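Local coordinates for iron-binding protein (Staphylococcus epidermidis, PDB 4M7O) that probably captures an iron-containing ligand outside the cytoplasmic membrane, as a solute-binding protein of the periplasmic binding protein family, at residues A[66-71]-A[90-95]. Sequence-based numbering, arbitrary orientation.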
loop_
_atom_site.group_PDB
_atom_site.type_symbol
_atom_site.label_atom_id
_atom_site.label_comp_id
_atom_site.label_asym_id
_atom_site.label_seq_id
_atom_site.Cartn_x
_atom_site.Cartn_y
_atom_site.Cartn_z
ATOM N N ASP A 66 19.201 0.505 4.319
ATOM C CA ASP A 66 18.180 1.038 5.209
ATOM C C ASP A 66 17.716 2.343 4.601
ATOM O O ASP A 66 18.446 3.330 4.648
ATOM C CB ASP A 66 18.778 1.307 6.588
ATOM C CG ASP A 66 17.731 1.677 7.621
ATOM O OD1 ASP A 66 16.592 2.064 7.246
ATOM O OD2 ASP A 66 18.052 1.578 8.826
ATOM N N ALA A 67 16.510 2.356 4.040
ATOM C CA ALA A 67 15.997 3.539 3.352
ATOM C C ALA A 67 15.842 4.742 4.280
ATOM O O ALA A 67 15.787 5.891 3.812
ATOM C CB ALA A 67 14.677 3.225 2.677
HETATM N N MSE A 68 15.765 4.486 5.586
HETATM C CA MSE A 68 15.595 5.569 6.557
HETATM C C MSE A 68 16.942 6.081 7.034
HETATM O O MSE A 68 17.048 7.197 7.546
HETATM C CB MSE A 68 14.753 5.116 7.749
HETATM C CG MSE A 68 13.273 4.946 7.424
HETATM SE SE MSE A 68 12.440 6.613 6.820
HETATM C CE MSE A 68 12.843 7.707 8.373
ATOM N N ASN A 69 17.971 5.266 6.847
ATOM C CA ASN A 69 19.308 5.608 7.314
ATOM C C ASN A 69 20.351 5.230 6.260
ATOM O O ASN A 69 21.241 4.421 6.520
ATOM C CB ASN A 69 19.581 4.896 8.649
ATOM C CG ASN A 69 18.610 5.324 9.762
ATOM O OD1 ASN A 69 17.795 4.520 10.236
ATOM N ND2 ASN A 69 18.701 6.594 10.184
ATOM N N LEU A 70 20.228 5.810 5.067
ATOM C CA LEU A 70 21.001 5.359 3.906
ATOM C C LEU A 70 22.488 5.628 4.038
ATOM O O LEU A 70 22.895 6.754 4.325
ATOM C CB LEU A 70 20.486 5.997 2.613
ATOM C CG LEU A 70 19.215 5.399 2.005
ATOM C CD1 LEU A 70 18.808 6.184 0.764
ATOM C CD2 LEU A 70 19.404 3.929 1.659
ATOM N N ASN A 71 23.290 4.585 3.828
ATOM C CA ASN A 71 24.748 4.711 3.794
ATOM C C ASN A 71 25.208 5.171 2.406
ATOM O O ASN A 71 25.291 4.363 1.484
ATOM C CB ASN A 71 25.399 3.365 4.154
ATOM C CG ASN A 71 26.901 3.475 4.409
ATOM O OD1 ASN A 71 27.627 4.152 3.676
ATOM N ND2 ASN A 71 27.371 2.801 5.455
ATOM N N LYS A 90 11.054 10.883 -0.564
ATOM C CA LYS A 90 11.756 12.120 -0.930
ATOM C C LYS A 90 12.314 12.875 0.275
ATOM O O LYS A 90 13.441 13.380 0.228
ATOM C CB LYS A 90 10.863 13.052 -1.757
ATOM C CG LYS A 90 10.621 12.588 -3.193
ATOM C CD LYS A 90 10.004 13.717 -4.019
ATOM C CE LYS A 90 9.433 13.215 -5.340
ATOM N NZ LYS A 90 8.716 14.309 -6.052
ATOM N N ASN A 91 11.543 12.930 1.360
ATOM C CA ASN A 91 11.933 13.731 2.529
ATOM C C ASN A 91 12.911 13.068 3.507
ATOM O O ASN A 91 13.443 13.730 4.398
ATOM C CB ASN A 91 10.693 14.227 3.265
ATOM C CG ASN A 91 9.889 15.197 2.432
ATOM O OD1 ASN A 91 10.458 16.061 1.758
ATOM N ND2 ASN A 91 8.563 15.049 2.448
ATOM N N SER A 92 13.142 11.768 3.349
ATOM C CA SER A 92 14.110 11.083 4.200
ATOM C C SER A 92 15.293 10.563 3.382
ATOM O O SER A 92 16.440 10.958 3.609
ATOM C CB SER A 92 13.438 9.946 4.977
ATOM O OG SER A 92 12.630 9.168 4.125
ATOM N N ALA A 93 15.011 9.690 2.420
ATOM C CA ALA A 93 16.050 9.211 1.506
ATOM C C ALA A 93 16.596 10.325 0.596
ATOM O O ALA A 93 17.757 10.289 0.198
ATOM C CB ALA A 93 15.544 8.035 0.672
ATOM N N GLY A 94 15.760 11.310 0.274
ATOM C CA GLY A 94 16.142 12.375 -0.639
ATOM C C GLY A 94 17.428 13.060 -0.251
ATOM O O GLY A 94 18.233 13.402 -1.118
ATOM N N LYS A 95 17.615 13.241 1.057
ATOM C CA LYS A 95 18.769 13.926 1.620
ATOM C C LYS A 95 20.068 13.278 1.166
ATOM O O LYS A 95 21.070 13.958 0.942
ATOM C CB LYS A 95 18.707 13.883 3.151
ATOM C CG LYS A 95 17.450 14.478 3.785
ATOM C CD LYS A 95 17.444 14.216 5.293
ATOM C CE LYS A 95 16.171 14.700 5.965
ATOM N NZ LYS A 95 16.037 16.185 5.982
#
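Leu70 and Ala93 form the apolar part of this contact: one methyl branch of the leucine, CD1, rests against the methyl group of Ala93, with CD1 3.8 Å from CB. Leucine suits the place because its CB is directed toward the other segment and its apolar side chain is long enough to bring CD1 to the Ala93 methyl, while alanine is small enough to let the two backbones come near. The same Ala93 CB also lies 3.8 Å from the carbonyl oxygen of Ala67, a van der Waals approach between a methyl group and the backbone.

Toward the solvent, Met68, present as selenomethionine, meets Ser92. Its CB is directed away from 90-95, but bends at chi2 (-61°) and chi3 (-58°) curl the flexible chain back, bringing SE to 3.7 Å from Ser92 OG and 3.9 Å from Ser92 CB. The terminal CE lies a little farther along, 4.1 Å from Ser92 CB. Serine's short side chain lets the long, flexible methionine chain lie against its CB and OG. No hydrogen bond crosses between the segments; the direct contact between them is by van der Waals approach.

Hydrogen bonds within 66-71 shape the loop. Asp66 begins a type I beta turn, closed in the ordinary way by Asn69 N bonding to Asp66 O at 3.0 Å. Its carboxylate adds an Asx turn: OD1 accepts from Met68 N at 3.1 Å, the N-H approaching from above the carboxylate plane. Aspartate suits this position because its short carboxylate reaches the N-H two residues on.

The turn links strand 63-65, at an edge of the five-stranded parallel sheet, to helix 72-77, whose N-cap is Asn71. Residues 90-95 come after strand 82-86 and take in the beginning of helix 94-102, against which Leu70 also packs through Val96 and Leu97.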